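Local coordinates for protein beta-galactosidase (Trichoderma reesei, PDB 3OG2) that probably hydrolyses terminal non-reducing beta-D-galactose residues of beta-galactosides, as a glycosylated family 35 glycoside hydrolase with a TIM barrel domain, at residues Arg352-Glu357 with Gly586-Arg591. Sequence-based numbering, arbitrary orientation.
With NAG (2-acetamido-2-deoxy-beta-D-glucopyranose), chain B; MAN (alpha-D-mannopyranose), chain C; BMA (beta-D-mannopyranose), chain D; NAG (2-acetamido-2-deoxy-beta-D-glucopyranose), chain E.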
ATOM      1  N   ARG A 352      -3.806  -6.474  -7.256  1.00  8.28           N
ATOM      2  CA  ARG A 352      -2.486  -6.435  -7.912  1.00  7.64           C
ATOM      3  C   ARG A 352      -2.600  -6.051  -9.395  1.00  6.81           C
ATOM      4  O   ARG A 352      -1.585  -6.099 -10.110  1.00  8.70           O
ATOM      5  CB  ARG A 352      -1.608  -7.690  -7.683  1.00  8.95           C
ATOM      6  CG  ARG A 352      -1.641  -8.122  -6.211  1.00  9.73           C
ATOM      7  CD  ARG A 352      -0.807  -9.379  -5.950  1.00 11.09           C
ATOM      8  NE  ARG A 352      -1.154 -10.415  -6.906  1.00 11.83           N
ATOM      9  CZ  ARG A 352      -2.248 -11.150  -6.925  1.00 12.84           C
ATOM     10  NH1 ARG A 352      -3.173 -11.010  -5.962  1.00 13.98           N
ATOM     11  NH2 ARG A 352      -2.388 -12.036  -7.916  1.00 16.30           N
ATOM     12  N   ARG A 353      -3.776  -5.636  -9.848  1.00  7.28           N
ATOM     13  CA  ARG A 353      -3.890  -5.211 -11.255  1.00  8.00           C
ATOM     14  C   ARG A 353      -3.211  -3.834 -11.433  1.00  8.26           C
ATOM     15  O   ARG A 353      -3.243  -2.987 -10.540  1.00  7.77           O
ATOM     16  CB  ARG A 353      -5.337  -5.120 -11.738  1.00  9.23           C
ATOM     17  CG  ARG A 353      -5.960  -6.499 -11.949  1.00 11.67           C
ATOM     18  CD  ARG A 353      -7.395  -6.323 -12.436  1.00 15.83           C
ATOM     19  NE  ARG A 353      -8.285  -5.758 -11.448  1.00 16.32           N
ATOM     20  CZ  ARG A 353      -9.216  -4.820 -11.598  1.00 16.53           C
ATOM     21  NH1 ARG A 353      -9.496  -4.194 -12.751  1.00 20.53           N
ATOM     22  NH2 ARG A 353      -9.943  -4.454 -10.546  1.00 18.10           N
ATOM     23  N   ILE A 354      -2.642  -3.679 -12.639  1.00  7.27           N
ATOM     24  CA  ILE A 354      -1.907  -2.464 -13.005  1.00  7.77           C
ATOM     25  C   ILE A 354      -2.521  -1.829 -14.242  1.00  8.88           C
ATOM     26  O   ILE A 354      -1.880  -1.387 -15.186  1.00 11.82           O
ATOM     27  CB  ILE A 354      -0.421  -2.794 -13.228  1.00  7.50           C
ATOM     28  CG1 ILE A 354      -0.204  -3.928 -14.256  1.00  9.44           C
ATOM     29  CG2 ILE A 354       0.201  -3.114 -11.874  1.00  9.01           C
ATOM     30  CD1 ILE A 354       1.235  -4.049 -14.683  1.00  9.42           C
ATOM     31  N   ASP A 355      -3.870  -1.755 -14.217  1.00  8.03           N
ATOM     32  CA  ASP A 355      -4.589  -1.109 -15.284  1.00  9.32           C
ATOM     33  C   ASP A 355      -4.849   0.359 -15.015  1.00 10.47           C
ATOM     34  O   ASP A 355      -5.190   1.080 -15.968  1.00 15.51           O
ATOM     35  CB  ASP A 355      -5.938  -1.827 -15.472  1.00 12.40           C
ATOM     36  CG  ASP A 355      -6.766  -1.611 -14.213  1.00 15.84           C
ATOM     37  OD1 ASP A 355      -6.420  -2.017 -13.114  1.00 12.09           O
ATOM     38  OD2 ASP A 355      -7.859  -0.941 -14.237  1.00 19.60           O
ATOM     39  N   ARG A 356      -4.700   0.884 -13.805  1.00  7.78           N
ATOM     40  CA  ARG A 356      -5.014   2.328 -13.600  1.00  7.97           C
ATOM     41  C   ARG A 356      -4.040   3.170 -14.397  1.00  7.95           C
ATOM     42  O   ARG A 356      -2.827   2.857 -14.471  1.00  8.43           O
ATOM     43  CB  ARG A 356      -4.880   2.704 -12.119  1.00  7.95           C
ATOM     44  CG  ARG A 356      -6.044   2.082 -11.309  1.00  7.99           C
ATOM     45  CD  ARG A 356      -5.821   2.378  -9.822  1.00  9.44           C
ATOM     46  NE  ARG A 356      -7.082   2.234  -9.077  1.00  7.78           N
ATOM     47  CZ  ARG A 356      -7.181   1.901  -7.808  1.00  7.10           C
ATOM     48  NH1 ARG A 356      -6.113   1.623  -7.062  1.00  8.22           N
ATOM     49  NH2 ARG A 356      -8.402   1.827  -7.245  1.00  8.59           N
ATOM     50  N   GLU A 357      -4.553   4.255 -15.001  1.00  8.36           N
ATOM     51  CA  GLU A 357      -3.661   5.097 -15.823  1.00  7.84           C
ATOM     52  C   GLU A 357      -2.467   5.604 -15.031  1.00  7.09           C
ATOM     53  O   GLU A 357      -1.362   5.762 -15.560  1.00  8.38           O
ATOM     54  CB  GLU A 357      -4.463   6.239 -16.409  1.00  8.56           C
ATOM     55  CG  GLU A 357      -3.640   7.016 -17.456  1.00  9.91           C
ATOM     56  CD  GLU A 357      -4.473   7.813 -18.465  1.00  9.26           C
ATOM     57  OE1 GLU A 357      -5.699   7.526 -18.668  1.00  9.85           O
ATOM     58  OE2 GLU A 357      -3.910   8.720 -19.089  1.00  9.16           O
ATOM     59  N   GLY A 586       4.648  -2.935 -26.153  1.00  8.54           N
ATOM     60  CA  GLY A 586       3.494  -3.806 -26.130  1.00  9.62           C
ATOM     61  C   GLY A 586       3.459  -4.578 -24.830  1.00  8.45           C
ATOM     62  O   GLY A 586       4.489  -4.853 -24.172  1.00 10.00           O
ATOM     63  N   GLY A 587       2.254  -4.967 -24.446  1.00  9.52           N
ATOM     64  CA  GLY A 587       2.061  -5.849 -23.294  1.00  8.87           C
ATOM     65  C   GLY A 587       1.460  -5.102 -22.121  1.00  8.76           C
ATOM     66  O   GLY A 587       1.719  -3.922 -21.889  1.00  9.39           O
ATOM     67  N   TYR A 588       0.672  -5.838 -21.321  1.00  8.87           N
ATOM     68  CA  TYR A 588       0.132  -5.308 -20.078  1.00  8.37           C
ATOM     69  C   TYR A 588       1.188  -5.215 -18.985  1.00  8.05           C
ATOM     70  O   TYR A 588       1.127  -4.342 -18.110  1.00  8.70           O
ATOM     71  CB  TYR A 588      -0.988  -6.219 -19.662  1.00  8.87           C
ATOM     72  CG  TYR A 588      -1.574  -6.079 -18.280  1.00  8.74           C
ATOM     73  CD1 TYR A 588      -2.517  -5.112 -17.922  1.00  8.78           C
ATOM     74  CD2 TYR A 588      -1.174  -7.008 -17.315  1.00  8.89           C
ATOM     75  CE1 TYR A 588      -3.048  -5.026 -16.654  1.00  9.63           C
ATOM     76  CE2 TYR A 588      -1.712  -6.962 -16.032  1.00 10.65           C
ATOM     77  CZ  TYR A 588      -2.632  -5.957 -15.721  1.00  9.58           C
ATOM     78  OH  TYR A 588      -3.168  -5.921 -14.456  1.00 11.39           O
ATOM     79  N   LEU A 589       2.177  -6.114 -19.049  1.00  7.83           N
ATOM     80  CA  LEU A 589       3.294  -6.103 -18.139  1.00  7.55           C
ATOM     81  C   LEU A 589       4.461  -6.846 -18.802  1.00  7.62           C
ATOM     82  O   LEU A 589       4.239  -7.951 -19.318  1.00  9.08           O
ATOM     83  CB  LEU A 589       2.961  -6.818 -16.816  1.00  7.51           C
ATOM     84  CG  LEU A 589       4.090  -6.936 -15.789  1.00  8.35           C
ATOM     85  CD1 LEU A 589       4.603  -5.549 -15.335  1.00  9.93           C
ATOM     86  CD2 LEU A 589       3.586  -7.700 -14.565  1.00  9.88           C
ATOM     87  N   ILE A 590       5.661  -6.281 -18.763  1.00  7.91           N
ATOM     88  CA  ILE A 590       6.866  -7.072 -19.021  1.00  7.56           C
ATOM     89  C   ILE A 590       7.578  -7.254 -17.705  1.00  8.00           C
ATOM     90  O   ILE A 590       7.942  -6.276 -17.062  1.00  9.01           O
ATOM     91  CB  ILE A 590       7.778  -6.395 -20.054  1.00  8.62           C
ATOM     92  CG1 ILE A 590       7.021  -6.183 -21.362  1.00  9.71           C
ATOM     93  CG2 ILE A 590       9.063  -7.184 -20.191  1.00 11.48           C
ATOM     94  CD1 ILE A 590       6.629  -7.459 -22.106  1.00 10.80           C
ATOM     95  N   ARG A 591       7.668  -8.510 -17.279  1.00  7.98           N
ATOM     96  CA  ARG A 591       8.239  -8.819 -15.985  1.00  8.06           C
ATOM     97  C   ARG A 591       9.746  -8.914 -16.050  1.00  8.02           C
ATOM     98  O   ARG A 591      10.411  -8.438 -15.117  1.00 10.46           O
ATOM     99  CB  ARG A 591       7.699 -10.173 -15.459  1.00  9.21           C
ATOM    100  CG  ARG A 591       6.201 -10.102 -15.154  1.00  8.52           C
ATOM    101  CD  ARG A 591       5.714 -11.554 -14.776  1.00  9.37           C
ATOM    102  NE  ARG A 591       4.285 -11.435 -14.490  1.00  8.37           N
ATOM    103  CZ  ARG A 591       3.788 -11.048 -13.333  1.00  8.93           C
ATOM    104  NH1 ARG A 591       4.544 -10.791 -12.269  1.00 10.40           N
ATOM    105  NH2 ARG A 591       2.466 -10.936 -13.239  1.00  9.49           N
TER
HETATM  106  C1  NAG B   2      -6.093   1.304 -19.146  1.00 10.12           C
HETATM  107  C2  NAG B   2      -5.618   2.551 -19.881  1.00  9.46           C
HETATM  108  C3  NAG B   2      -5.963   3.806 -19.107  1.00  8.90           C
HETATM  109  C4  NAG B   2      -7.470   3.822 -18.800  1.00  9.80           C
HETATM  110  C5  NAG B   2      -7.840   2.515 -18.069  1.00  9.67           C
HETATM  111  C6  NAG B   2      -9.335   2.370 -17.831  1.00 11.58           C
HETATM  112  C7  NAG B   2      -3.562   2.049 -21.138  1.00 10.63           C
HETATM  113  C8  NAG B   2      -2.090   1.770 -21.040  1.00 11.86           C
HETATM  114  N2  NAG B   2      -4.150   2.466 -20.022  1.00 10.18           N
HETATM  115  O3  NAG B   2      -5.573   4.947 -19.810  1.00 10.77           O
HETATM  116  O4  NAG B   2      -7.711   4.923 -17.918  1.00  9.72           O
HETATM  117  O5  NAG B   2      -7.487   1.425 -18.941  1.00 10.03           O
HETATM  118  O6  NAG B   2     -10.068   2.553 -19.029  1.00 15.42           O
HETATM  119  O7  NAG B   2      -4.206   1.764 -22.158  1.00 13.23           O
HETATM  120  C1  MAN C   4      -7.198   8.210 -21.586  1.00 10.14           C
HETATM  121  C2  MAN C   4      -6.396   9.467 -21.281  1.00  9.51           C
HETATM  122  C3  MAN C   4      -6.828  10.556 -22.293  1.00 10.54           C
HETATM  123  C4  MAN C   4      -6.588  10.040 -23.734  1.00 11.80           C
HETATM  124  C5  MAN C   4      -7.422   8.753 -23.934  1.00 12.71           C
HETATM  125  C6  MAN C   4      -7.112   8.148 -25.308  1.00 14.31           C
HETATM  126  O2  MAN C   4      -5.018   9.168 -21.433  1.00 10.19           O
HETATM  127  O3  MAN C   4      -5.943  11.693 -22.070  1.00 10.96           O
HETATM  128  O4  MAN C   4      -7.043  11.025 -24.636  1.00 14.40           O
HETATM  129  O5  MAN C   4      -7.010   7.807 -22.942  1.00 11.13           O
HETATM  130  O6  MAN C   4      -8.003   7.047 -25.550  1.00 22.44           O
HETATM  131  C1  BMA D   3      -8.796   5.648 -18.206  1.00 10.50           C
HETATM  132  C2  BMA D   3      -9.007   6.727 -17.135  1.00 10.68           C
HETATM  133  C3  BMA D   3     -10.209   7.589 -17.533  1.00 12.73           C
HETATM  134  C4  BMA D   3     -10.014   8.184 -18.934  1.00 12.94           C
HETATM  135  C5  BMA D   3      -9.731   7.024 -19.924  1.00 12.29           C
HETATM  136  C6  BMA D   3      -9.511   7.474 -21.347  1.00 12.31           C
HETATM  137  O2  BMA D   3      -7.819   7.521 -16.960  1.00 12.55           O
HETATM  138  O3  BMA D   3     -10.296   8.657 -16.597  1.00 17.77           O
HETATM  139  O4  BMA D   3     -11.256   8.816 -19.298  1.00 15.94           O
HETATM  140  O5  BMA D   3      -8.553   6.287 -19.486  1.00 10.61           O
HETATM  141  O6  BMA D   3      -8.563   8.578 -21.368  1.00 11.37           O
HETATM  142  C1  NAG E   1      -5.760  -3.886 -19.959  1.00 11.13           C
HETATM  143  C2  NAG E   1      -7.096  -3.252 -19.470  1.00 11.55           C
HETATM  144  C3  NAG E   1      -7.177  -1.796 -19.914  1.00 11.48           C
HETATM  145  C4  NAG E   1      -5.923  -1.044 -19.344  1.00  9.53           C
HETATM  146  C5  NAG E   1      -4.645  -1.801 -19.784  1.00  9.64           C
HETATM  147  C6  NAG E   1      -3.419  -1.213 -19.087  1.00  9.77           C
HETATM  148  C7  NAG E   1      -8.836  -4.971 -19.527  1.00 19.65           C
HETATM  149  C8  NAG E   1      -9.942  -5.578 -20.331  1.00 24.89           C
HETATM  150  N2  NAG E   1      -8.185  -3.958 -20.109  1.00 14.79           N
HETATM  151  O3  NAG E   1      -8.341  -1.232 -19.289  1.00 14.95           O
HETATM  152  O4  NAG E   1      -5.874   0.225 -19.989  1.00  9.37           O
HETATM  153  O5  NAG E   1      -4.741  -3.136 -19.287  1.00 10.82           O
HETATM  154  O6  NAG E   1      -2.268  -1.771 -19.713  1.00 10.10           O
HETATM  155  O7  NAG E   1      -8.445  -5.436 -18.441  1.00 22.16           O
HETATM  156  O   HOH W   1      -2.405  -7.991 -12.904  1.00 14.77           O
HETATM  157  O   HOH W   2      -0.309  -2.002 -17.642  1.00 10.35           O
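The Y588 ring takes CG1 of I354 over one face, a CH-pi contact with I354 CG1 3.9 Å from the ring centroid and 29° off the ring normal. At the ring edge, near its plane, lies O5 of the chain E NAG, 3.3 Å from Y588 CD1. Water 1 sits in the ring plane beside the phenol oxygen. The guanidinium of R591 has CD2 of L589 over the centre of one face.

With chi1 at 169°, the Y588 side chain extends opposite the backbone N, and the ring reaches the 352-357 loop. There I354 N donates a hydrogen bond to Y588 OH at 2.9 Å, nearly straight at 170°. Water 1 is 2.7 Å from the same Y588 OH. CB and CG of R353 pass close to this oxygen, while the R353 guanidinium continues past it, and its NE forms a salt bridge with D351. D355 OD1 pairs with R349. CD1 of I354 also meets CD1 of L589 at 3.7 Å. Further along the loop, E357 OE1 accepts a bond from BMA O2, and E357 OE2 accepts one from MAN O2 at 2.6 Å.

A leucine in place of Y588 would probably leave the amide of I354 without its acceptor and CG1 of I354 without the ring face beneath it.

The contact joins the loop before helix 357-370 of the TIM barrel region to the start of strand 589-596 in beta-galactosidase domain 3. Y588 and L589 form a classic beta bulge opposite D605 of strand 599-605. The phenol oxygen satisfies the buried I354 amide while the ring carries I354 CG1, so one tyrosine supplies both a polar and an apolar grip on the loop. Water 2 donates to I354 O and Y588 O and is hydrogen-bonded to O6 of the chain E NAG, tying both backbones to the protein's own glycan.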